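Local coordinates for protein peptide methionine sulfoxide reductase MsrA (Corynebacterium diphtheriae, PDB 4D7L) that probably repairs oxidatively damaged proteins by reducing the S-epimer of methionine sulfoxide back to methionine through thiol-disulfide exchange, at residues A[87-98]-A[110-121]; A[64-72]-A[128-139]. All blocks are in the same frame, centred on the assembly; numbering follows the deposited sequence. Where two conformers were deposited one is given.

Contact 1 of 2, residues A[87-98]-A[110-121]; sequences VYTSVGFAGGIT and RTNHTEIVEVVY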
loop_
_atom_site.group_PDB
_atom_site.type_symbol
_atom_site.label_atom_id
_atom_site.label_comp_id
_atom_site.label_asym_id
_atom_site.label_seq_id
_atom_site.Cartn_x
_atom_site.Cartn_y
_atom_site.Cartn_z
ATOM N N VAL A 87 14.439 2.116 4.392
ATOM C CA VAL A 87 15.019 3.270 5.085
ATOM C C VAL A 87 14.001 4.378 5.366
ATOM O O VAL A 87 14.266 5.250 6.182
ATOM C CB VAL A 87 16.212 3.866 4.298
ATOM C CG1 VAL A 87 17.377 2.884 4.292
ATOM C CG2 VAL A 87 15.808 4.222 2.894
ATOM N N TYR A 88 12.847 4.320 4.706
ATOM C CA TYR A 88 11.741 5.256 4.940
ATOM C C TYR A 88 10.447 4.604 4.472
ATOM O O TYR A 88 10.449 3.852 3.488
ATOM C CB TYR A 88 11.963 6.580 4.193
ATOM C CG TYR A 88 10.803 7.567 4.275
ATOM C CD1 TYR A 88 10.630 8.371 5.399
ATOM C CD2 TYR A 88 9.881 7.691 3.228
ATOM C CE1 TYR A 88 9.565 9.286 5.481
ATOM C CE2 TYR A 88 8.810 8.594 3.296
ATOM C CZ TYR A 88 8.669 9.398 4.420
ATOM O OH TYR A 88 7.620 10.298 4.514
ATOM N N THR A 89 9.350 4.880 5.170
ATOM C CA THR A 89 8.022 4.510 4.676
ATOM C C THR A 89 7.019 5.651 4.895
ATOM O O THR A 89 7.243 6.535 5.727
ATOM C CB THR A 89 7.442 3.250 5.373
ATOM O OG1 THR A 89 7.219 3.536 6.761
ATOM C CG2 THR A 89 8.373 2.039 5.222
ATOM N N SER A 90 5.928 5.632 4.143
ATOM C CA SER A 90 4.764 6.472 4.461
ATOM C C SER A 90 3.519 5.733 3.997
ATOM O O SER A 90 3.628 4.717 3.304
ATOM C CB SER A 90 4.858 7.861 3.799
ATOM O OG SER A 90 4.634 7.783 2.394
ATOM N N VAL A 91 2.354 6.222 4.400
ATOM C CA VAL A 91 1.100 5.667 3.924
ATOM C C VAL A 91 0.275 6.707 3.202
ATOM O O VAL A 91 0.378 7.932 3.434
ATOM C CB VAL A 91 0.247 5.064 5.069
ATOM C CG1 VAL A 91 0.961 3.836 5.645
ATOM C CG2 VAL A 91 -0.040 6.104 6.162
ATOM N N GLY A 92 -0.545 6.221 2.289
ATOM C CA GLY A 92 -1.312 7.142 1.488
ATOM C C GLY A 92 -2.081 6.374 0.441
ATOM O O GLY A 92 -2.445 5.209 0.634
ATOM N N PHE A 93 -2.282 7.036 -0.694
ATOM C CA PHE A 93 -3.276 6.613 -1.677
ATOM C C PHE A 93 -2.729 6.678 -3.093
ATOM O O PHE A 93 -2.100 7.670 -3.485
ATOM C CB PHE A 93 -4.514 7.517 -1.574
ATOM C CG PHE A 93 -4.926 7.801 -0.148
ATOM C CD1 PHE A 93 -5.418 6.778 0.655
ATOM C CD2 PHE A 93 -4.816 9.079 0.384
ATOM C CE1 PHE A 93 -5.789 7.022 1.985
ATOM C CE2 PHE A 93 -5.187 9.335 1.708
ATOM C CZ PHE A 93 -5.679 8.299 2.504
ATOM N N ALA A 94 -2.964 5.621 -3.856
ATOM C CA ALA A 94 -2.571 5.607 -5.258
ATOM C C ALA A 94 -3.383 4.559 -6.008
ATOM O O ALA A 94 -3.974 3.664 -5.391
ATOM C CB ALA A 94 -1.060 5.336 -5.410
ATOM N N GLY A 95 -3.422 4.689 -7.335
ATOM C CA GLY A 95 -4.062 3.682 -8.163
ATOM C C GLY A 95 -5.409 4.113 -8.673
ATOM O O GLY A 95 -5.973 3.448 -9.560
ATOM N N GLY A 96 -5.931 5.189 -8.077
ATOM C CA GLY A 96 -7.221 5.766 -8.433
ATOM C C GLY A 96 -7.048 7.056 -9.223
ATOM O O GLY A 96 -6.039 7.241 -9.889
ATOM N N ILE A 97 -8.008 7.964 -9.124
ATOM C CA ILE A 97 -8.007 9.152 -9.972
ATOM C C ILE A 97 -8.075 10.471 -9.170
ATOM O O ILE A 97 -7.507 11.478 -9.591
ATOM C CB ILE A 97 -9.181 9.109 -10.980
ATOM C CG1 ILE A 97 -9.187 10.335 -11.902
ATOM C CG2 ILE A 97 -10.504 9.009 -10.264
ATOM C CD1 ILE A 97 -7.992 10.399 -12.874
ATOM N N THR A 98 -8.763 10.477 -8.030
ATOM C CA THR A 98 -8.958 11.734 -7.274
ATOM C C THR A 98 -7.623 12.341 -6.835
ATOM O O THR A 98 -6.839 11.654 -6.182
ATOM C CB THR A 98 -9.801 11.506 -6.017
ATOM O OG1 THR A 98 -11.090 10.982 -6.381
ATOM C CG2 THR A 98 -9.964 12.819 -5.250
ATOM N N ARG A 110 -15.070 6.375 -3.522
ATOM C CA ARG A 110 -15.326 7.174 -4.740
ATOM C C ARG A 110 -14.090 7.872 -5.309
ATOM O O ARG A 110 -14.211 8.761 -6.139
ATOM C CB ARG A 110 -16.425 8.191 -4.445
ATOM C CG ARG A 110 -17.725 7.476 -4.076
ATOM C CD ARG A 110 -18.761 8.427 -3.494
ATOM N NE ARG A 110 -19.065 9.528 -4.394
ATOM C CZ ARG A 110 -19.803 10.582 -4.049
ATOM N NH1 ARG A 110 -20.307 10.674 -2.822
ATOM N NH2 ARG A 110 -20.026 11.550 -4.928
ATOM N N THR A 111 -12.902 7.431 -4.898
ATOM C CA THR A 111 -11.664 7.958 -5.461
ATOM C C THR A 111 -10.963 6.943 -6.351
ATOM O O THR A 111 -10.054 7.305 -7.080
ATOM C CB THR A 111 -10.633 8.359 -4.374
ATOM O OG1 THR A 111 -10.096 7.169 -3.772
ATOM C CG2 THR A 111 -11.246 9.295 -3.288
ATOM N N ASN A 112 -11.365 5.678 -6.222
ATOM C CA ASN A 112 -10.726 4.511 -6.857
ATOM C C ASN A 112 -9.313 4.203 -6.371
ATOM O O ASN A 112 -8.697 3.242 -6.836
ATOM C CB ASN A 112 -10.725 4.657 -8.391
ATOM C CG ASN A 112 -12.119 4.523 -8.980
ATOM O OD1 ASN A 112 -13.039 4.043 -8.306
ATOM N ND2 ASN A 112 -12.285 4.927 -10.252
ATOM N N HIS A 113 -8.796 4.967 -5.411
ATOM C CA HIS A 113 -7.461 4.661 -4.898
ATOM C C HIS A 113 -7.414 3.421 -4.008
ATOM O O HIS A 113 -8.422 2.992 -3.436
ATOM C CB HIS A 113 -6.887 5.824 -4.077
ATOM C CG HIS A 113 -6.530 7.027 -4.888
ATOM N ND1 HIS A 113 -5.519 7.018 -5.824
ATOM C CD2 HIS A 113 -7.037 8.287 -4.887
ATOM C CE1 HIS A 113 -5.425 8.219 -6.371
ATOM N NE2 HIS A 113 -6.329 9.007 -5.818
ATOM N N THR A 114 -6.244 2.810 -3.888
ATOM C CA THR A 114 -6.104 1.766 -2.883
ATOM C C THR A 114 -5.121 2.261 -1.824
ATOM O O THR A 114 -4.315 3.168 -2.069
ATOM C CB THR A 114 -5.656 0.419 -3.485
ATOM O OG1 THR A 114 -5.918 -0.632 -2.543
ATOM C CG2 THR A 114 -4.163 0.431 -3.844
ATOM N N GLU A 115 -5.222 1.679 -0.636
ATOM C CA GLU A 115 -4.364 2.043 0.485
ATOM C C GLU A 115 -2.968 1.503 0.227
ATOM O O GLU A 115 -2.784 0.294 0.074
ATOM C CB GLU A 115 -4.923 1.513 1.807
ATOM C CG GLU A 115 -6.206 2.246 2.217
ATOM C CD GLU A 115 -6.651 1.945 3.648
ATOM O OE1 GLU A 115 -5.954 1.194 4.374
ATOM O OE2 GLU A 115 -7.728 2.459 4.027
ATOM N N ILE A 116 -2.007 2.416 0.194
ATOM C CA ILE A 116 -0.649 2.130 -0.263
ATOM C C ILE A 116 0.384 2.481 0.781
ATOM O O ILE A 116 0.268 3.515 1.450
ATOM C CB ILE A 116 -0.328 2.929 -1.552
ATOM C CG1 ILE A 116 -1.153 2.377 -2.722
ATOM C CG2 ILE A 116 1.192 2.936 -1.876
ATOM C CD1 ILE A 116 -0.724 0.952 -3.161
ATOM N N VAL A 117 1.398 1.623 0.895
ATOM C CA VAL A 117 2.616 1.934 1.615
ATOM C C VAL A 117 3.709 2.295 0.626
ATOM O O VAL A 117 4.024 1.505 -0.274
ATOM C CB VAL A 117 3.116 0.747 2.462
ATOM C CG1 VAL A 117 4.403 1.140 3.251
ATOM C CG2 VAL A 117 2.037 0.263 3.418
ATOM N N GLU A 118 4.239 3.504 0.771
ATOM C CA GLU A 118 5.441 3.929 0.069
ATOM C C GLU A 118 6.630 3.300 0.797
ATOM O O GLU A 118 6.830 3.558 1.976
ATOM C CB GLU A 118 5.557 5.451 0.078
ATOM C CG GLU A 118 6.902 5.973 -0.478
ATOM C CD GLU A 118 7.104 7.464 -0.264
ATOM O OE1 GLU A 118 6.538 8.034 0.703
ATOM O OE2 GLU A 118 7.847 8.069 -1.064
ATOM N N VAL A 119 7.380 2.447 0.111
ATOM C CA VAL A 119 8.524 1.774 0.710
ATOM C C VAL A 119 9.809 2.245 0.030
ATOM O O VAL A 119 10.050 1.958 -1.144
ATOM C CB VAL A 119 8.403 0.254 0.580
ATOM C CG1 VAL A 119 9.580 -0.437 1.277
ATOM C CG2 VAL A 119 7.094 -0.206 1.170
ATOM N N VAL A 120 10.612 2.990 0.762
ATOM C CA VAL A 120 11.883 3.441 0.235
ATOM C C VAL A 120 12.984 2.556 0.793
ATOM O O VAL A 120 13.099 2.414 2.003
ATOM C CB VAL A 120 12.155 4.890 0.606
ATOM C CG1 VAL A 120 13.471 5.348 0.005
ATOM C CG2 VAL A 120 10.994 5.775 0.119
ATOM N N TYR A 121 13.813 1.977 -0.072
ATOM C CA TYR A 121 14.761 0.976 0.420
ATOM C C TYR A 121 16.148 1.136 -0.178
ATOM O O TYR A 121 16.322 1.728 -1.239
ATOM C CB TYR A 121 14.229 -0.442 0.144
ATOM C CG TYR A 121 14.077 -0.752 -1.333
ATOM C CD1 TYR A 121 12.948 -0.336 -2.036
ATOM C CD2 TYR A 121 15.064 -1.448 -2.025
ATOM C CE1 TYR A 121 12.800 -0.609 -3.384
ATOM C CE2 TYR A 121 14.928 -1.719 -3.381
ATOM C CZ TYR A 121 13.793 -1.303 -4.050
ATOM O OH TYR A 121 13.667 -1.563 -5.393
#

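Contact 2 of 2, residues A[64-72]-A[128-139]; sequences ETIYIGIGC and FDELVVKAMEAH. With PGE (triethylene glycol), chain K; PGE (triethylene glycol), chain J.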
loop_
_atom_site.group_PDB
_atom_site.type_symbol
_atom_site.label_atom_id
_atom_site.label_comp_id
_atom_site.label_asym_id
_atom_site.label_seq_id
_atom_site.Cartn_x
_atom_site.Cartn_y
_atom_site.Cartn_z
ATOM N N GLU A 64 15.808 3.194 -3.719
ATOM C CA GLU A 64 14.755 2.919 -4.687
ATOM C C GLU A 64 13.426 2.981 -3.943
ATOM O O GLU A 64 13.413 2.931 -2.705
ATOM C CB GLU A 64 14.978 1.558 -5.351
ATOM C CG GLU A 64 16.251 1.515 -6.241
ATOM C CD GLU A 64 16.598 0.109 -6.804
ATOM O OE1 GLU A 64 15.874 -0.884 -6.524
ATOM O OE2 GLU A 64 17.620 -0.001 -7.530
ATOM N N THR A 65 12.323 3.086 -4.688
ATOM C CA THR A 65 10.986 3.130 -4.100
ATOM C C THR A 65 10.075 2.095 -4.749
ATOM O O THR A 65 10.101 1.918 -5.977
ATOM C CB THR A 65 10.343 4.521 -4.260
ATOM O OG1 THR A 65 11.188 5.514 -3.669
ATOM C CG2 THR A 65 8.956 4.554 -3.581
ATOM N N ILE A 66 9.302 1.389 -3.922
ATOM C CA ILE A 66 8.200 0.561 -4.409
ATOM C C ILE A 66 6.934 0.893 -3.609
ATOM O O ILE A 66 7.000 1.229 -2.421
ATOM C CB ILE A 66 8.547 -0.954 -4.329
ATOM C CG1 ILE A 66 7.480 -1.822 -5.019
ATOM C CG2 ILE A 66 8.853 -1.397 -2.871
ATOM C CD1 ILE A 66 7.821 -3.342 -4.963
ATOM N N TYR A 67 5.783 0.836 -4.276
ATOM C CA TYR A 67 4.506 1.163 -3.655
ATOM C C TYR A 67 3.680 -0.101 -3.493
ATOM O O TYR A 67 3.405 -0.795 -4.468
ATOM C CB TYR A 67 3.736 2.192 -4.500
ATOM C CG TYR A 67 4.471 3.500 -4.627
ATOM C CD1 TYR A 67 5.385 3.696 -5.654
ATOM C CD2 TYR A 67 4.290 4.523 -3.695
ATOM C CE1 TYR A 67 6.090 4.891 -5.779
ATOM C CE2 TYR A 67 4.992 5.728 -3.813
ATOM C CZ TYR A 67 5.887 5.897 -4.860
ATOM O OH TYR A 67 6.586 7.063 -4.988
ATOM N N ILE A 68 3.275 -0.393 -2.263
ATOM C CA ILE A 68 2.673 -1.684 -1.955
ATOM C C ILE A 68 1.284 -1.544 -1.384
ATOM O O ILE A 68 1.081 -0.800 -0.408
ATOM C CB ILE A 68 3.543 -2.452 -0.933
ATOM C CG1 ILE A 68 4.950 -2.663 -1.496
ATOM C CG2 ILE A 68 2.891 -3.791 -0.537
ATOM C CD1 ILE A 68 4.959 -3.502 -2.727
ATOM N N GLY A 69 0.335 -2.275 -1.956
ATOM C CA GLY A 69 -1.005 -2.320 -1.392
ATOM C C GLY A 69 -1.373 -3.732 -0.971
ATOM O O GLY A 69 -1.471 -4.631 -1.811
ATOM N N ILE A 70 -1.553 -3.953 0.328
ATOM C CA ILE A 70 -1.913 -5.297 0.781
ATOM C C ILE A 70 -3.033 -5.242 1.802
ATOM O O ILE A 70 -3.187 -6.158 2.604
ATOM C CB ILE A 70 -0.695 -6.041 1.401
ATOM C CG1 ILE A 70 -0.104 -5.222 2.554
ATOM C CG2 ILE A 70 0.374 -6.283 0.358
ATOM C CD1 ILE A 70 0.941 -5.985 3.396
ATOM N N GLY A 71 -3.834 -4.183 1.755
ATOM C CA GLY A 71 -4.926 -4.037 2.702
ATOM C C GLY A 71 -4.665 -2.903 3.680
ATOM O O GLY A 71 -3.980 -1.948 3.328
ATOM N N CYS A 72 -5.222 -3.003 4.888
ATOM C CA CYS A 72 -5.092 -1.938 5.895
ATOM C C CYS A 72 -3.662 -1.427 5.973
ATOM O O CYS A 72 -2.746 -2.167 6.357
ATOM C CB CYS A 72 -5.531 -2.440 7.270
ATOM S SG CYS A 72 -5.130 -1.266 8.609
ATOM N N PHE A 128 14.366 -5.320 -4.704
ATOM C CA PHE A 128 13.015 -5.230 -5.250
ATOM C C PHE A 128 12.285 -6.570 -5.171
ATOM O O PHE A 128 11.147 -6.653 -4.682
ATOM C CB PHE A 128 13.088 -4.771 -6.702
ATOM C CG PHE A 128 11.747 -4.625 -7.356
ATOM C CD1 PHE A 128 11.043 -3.433 -7.258
ATOM C CD2 PHE A 128 11.200 -5.667 -8.103
ATOM C CE1 PHE A 128 9.798 -3.287 -7.872
ATOM C CE2 PHE A 128 9.954 -5.532 -8.729
ATOM C CZ PHE A 128 9.245 -4.342 -8.606
ATOM N N ASP A 129 12.965 -7.620 -5.631
ATOM C CA ASP A 129 12.415 -8.976 -5.646
ATOM C C ASP A 129 11.998 -9.411 -4.231
ATOM O O ASP A 129 10.918 -9.954 -4.040
ATOM C CB ASP A 129 13.450 -9.968 -6.192
ATOM C CG ASP A 129 13.800 -9.732 -7.661
ATOM O OD1 ASP A 129 13.141 -8.905 -8.339
ATOM O OD2 ASP A 129 14.788 -10.336 -8.121
ATOM N N GLU A 130 12.868 -9.172 -3.252
ATOM C CA GLU A 130 12.583 -9.567 -1.872
ATOM C C GLU A 130 11.371 -8.839 -1.302
ATOM O O GLU A 130 10.591 -9.415 -0.537
ATOM C CB GLU A 130 13.813 -9.315 -0.988
ATOM C CG GLU A 130 14.943 -10.295 -1.290
ATOM C CD GLU A 130 16.191 -10.078 -0.441
ATOM O OE1 GLU A 130 16.608 -8.918 -0.240
ATOM O OE2 GLU A 130 16.772 -11.086 0.004
ATOM N N LEU A 131 11.216 -7.568 -1.659
ATOM C CA LEU A 131 10.092 -6.793 -1.142
ATOM C C LEU A 131 8.784 -7.250 -1.791
ATOM O O LEU A 131 7.737 -7.273 -1.138
ATOM C CB LEU A 131 10.325 -5.284 -1.371
ATOM C CG LEU A 131 11.468 -4.692 -0.515
ATOM C CD1 LEU A 131 11.748 -3.267 -0.922
ATOM C CD2 LEU A 131 11.075 -4.734 0.968
ATOM N N VAL A 132 8.828 -7.602 -3.074
ATOM C CA VAL A 132 7.615 -8.147 -3.703
ATOM C C VAL A 132 7.205 -9.452 -3.028
ATOM O O VAL A 132 6.024 -9.670 -2.715
ATOM C CB VAL A 132 7.796 -8.368 -5.240
ATOM C CG1 VAL A 132 6.603 -9.128 -5.824
ATOM C CG2 VAL A 132 7.967 -7.022 -5.966
ATOM N N VAL A 133 8.179 -10.316 -2.773
ATOM C CA VAL A 133 7.895 -11.599 -2.117
ATOM C C VAL A 133 7.328 -11.360 -0.717
ATOM O O VAL A 133 6.347 -12.004 -0.305
ATOM C CB VAL A 133 9.167 -12.487 -2.033
ATOM C CG1 VAL A 133 8.961 -13.657 -1.066
ATOM C CG2 VAL A 133 9.554 -12.995 -3.425
ATOM N N LYS A 134 7.917 -10.408 0.005
ATOM C CA LYS A 134 7.438 -10.112 1.352
ATOM C C LYS A 134 5.983 -9.648 1.326
ATOM O O LYS A 134 5.175 -10.081 2.137
ATOM C CB LYS A 134 8.295 -9.044 2.024
ATOM C CG LYS A 134 8.000 -8.938 3.514
ATOM C CD LYS A 134 8.905 -7.933 4.173
ATOM C CE LYS A 134 9.859 -8.594 5.134
ATOM N NZ LYS A 134 9.251 -8.752 6.485
ATOM N N ALA A 135 5.654 -8.773 0.385
ATOM C CA ALA A 135 4.263 -8.340 0.220
ATOM C C ALA A 135 3.331 -9.513 -0.097
ATOM O O ALA A 135 2.255 -9.638 0.496
ATOM C CB ALA A 135 4.160 -7.313 -0.857
ATOM N N MET A 136 3.729 -10.350 -1.055
ATOM C CA MET A 136 2.914 -11.504 -1.456
ATOM C C MET A 136 2.636 -12.430 -0.269
ATOM O O MET A 136 1.520 -12.933 -0.104
ATOM C CB MET A 136 3.593 -12.300 -2.582
ATOM C CG MET A 136 3.343 -11.715 -3.969
ATOM S SD MET A 136 1.601 -11.765 -4.470
ATOM C CE MET A 136 1.406 -13.464 -5.001
ATOM N N GLU A 137 3.648 -12.655 0.558
ATOM C CA GLU A 137 3.519 -13.604 1.663
ATOM C C GLU A 137 2.808 -12.983 2.869
ATOM O O GLU A 137 2.480 -13.676 3.837
ATOM C CB GLU A 137 4.897 -14.146 2.052
ATOM C CG GLU A 137 5.541 -14.955 0.918
ATOM C CD GLU A 137 6.859 -15.615 1.300
ATOM O OE1 GLU A 137 7.466 -15.203 2.303
ATOM O OE2 GLU A 137 7.282 -16.554 0.591
ATOM N N ALA A 138 2.569 -11.678 2.806
ATOM C CA ALA A 138 1.909 -10.982 3.911
ATOM C C ALA A 138 0.403 -10.775 3.749
ATOM O O ALA A 138 -0.224 -10.203 4.635
ATOM C CB ALA A 138 2.567 -9.633 4.133
ATOM N N HIS A 139 -0.190 -11.210 2.637
ATOM C CA HIS A 139 -1.628 -11.027 2.485
ATOM C C HIS A 139 -2.148 -12.078 1.519
ATOM O O HIS A 139 -1.369 -12.851 0.979
ATOM C CB HIS A 139 -1.957 -9.599 2.001
ATOM C CG HIS A 139 -1.686 -9.360 0.550
ATOM N ND1 HIS A 139 -0.455 -9.588 -0.025
ATOM C CD2 HIS A 139 -2.486 -8.894 -0.445
ATOM C CE1 HIS A 139 -0.515 -9.296 -1.317
ATOM N NE2 HIS A 139 -1.737 -8.882 -1.597
HETATM C C1 PGE K . 13.586 6.944 -5.780
HETATM O O1 PGE K . 13.746 6.405 -4.479
HETATM C C2 PGE K . 12.619 6.074 -6.564
HETATM O O2 PGE K . 12.104 6.768 -7.682
HETATM C C1 PGE J . 0.190 -15.696 -1.144
HETATM O O1 PGE J . -0.389 -15.441 0.127
HETATM C C2 PGE J . 1.603 -16.203 -0.940
HETATM O O2 PGE J . 1.543 -17.452 -0.281
#

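Contact 1 of 2, residues A[87-98]-A[110-121]
Strands 86-94 and 114-121 are antiparallel neighbours in the central mixed sheet of the MsrA fold, paired from Tyr-88 with Val-120 to Ala-94 with Thr-114. A classic beta bulge lies at one end, where Val-87 and Tyr-88 both face Val-120: Val-87 N binds Val-120 O at 2.8 Å, while the bond from Tyr-88 N is weak.

In the hydrogen-bonded pair Ser-90 and Glu-118, the serine hydroxyl donates to the carboxylate, OG to OE1 2.6 Å, on the anti lone pair of OE1; OG also bonds to Tyr-207 OH. Glu-118 gets there with CG anti to its backbone N (chi1 172°) and the chain extended. OE1 also meets the edge of the Tyr-88 ring, and OE2 forms a salt bridge with Arg-58, so its buried charge is probably compensated.

Beyond the strands, His-113 joins the two loops. Its NE2 donates in the ring plane to Thr-98 O at 2.7 Å, nearly straight at 171°, and Gly-96 CA lies over one ring face, 3.7 Å from the centroid. Glycine suits this position because a CB would run into the backbone of residues 111-113. Ile-97 N binds Thr-111 O at 3.0 Å, and Thr-111 OG1 accepts from His-113 N in an ST turn.

Helix 73-81 packs on Thr-89, Val-91 and Val-117, helix 103-107 touches Phe-93 and Glu-115, and Tyr-160 of strand 158-161 meets Ala-94 and Ile-116.

Contact 2 of 2, residues A[64-72]-A[128-139]
Apolar contacts carry most of this alpha/beta layer, in which Ile-66, Ile-68 and Ile-70 face helix 128-137, packed against strand 64-69 of the mixed sheet and nearly parallel to it (8°). The fully extended Ile-66 (chi1 -172°, chi2 179°) reaches between Phe-128 and Val-132: its CD1 lies 3.5 Å from Phe-128 CE1 and meets Val-132 CG2, while its CG2 branch meets Leu-131 CD1 at 4.0 Å, the two side chains running opposite ways. Ile-68 CG2 rests on Ala-135 CB at 3.8 Å, where the small alanine suits a helix face turned to a beta-branched residue. Ile-70 CD1 reaches Ala-138 CB.

A CH-pi contact closes the far end. Ile-70 CG2 sits over the centre of one face of the His-139 imidazole, 3.5 Å from the centroid.

Hydrogen bonds hold that ring without crossing the contact. His-139 ND1 donates to Ala-135 O at 2.8 Å, from above the carbonyl plane, and Ala-138 N reaches the same oxygen from its other face at 3.1 Å. NE2 binds Ser-157 OG.

No hydrogen bond links the two segments: the aliphatic side chains and the Phe-128 ring supply shape and hydrophobicity, while the bonded ring nitrogens of His-139 leave a ring face for Ile-70.

The centres of the two contacts lie about 12 Å apart on one mixed sheet, in which strand 114-121 stands between 64-69 and 86-94. Along the chain the order is 64-72, 87-98, 110-121, 128-139, so contact 1 falls between the two halves of contact 2, and helix 128-137 returns the chain to its first strand. They touch: Val-117 N and Ile-68 O are 2.8 Å apart, a probable backbone hydrogen bond, and Tyr-121 CD1 packs on Leu-131 CD1 at 3.4 Å. Segment 64-72 ends at Cys-72, the predicted active-site residue, disulfide-bonded here to Cys-226; the side chain of Glu-115 is about 5 Å from that of Cys-72. Each contact thus has one segment close to the redox cysteine.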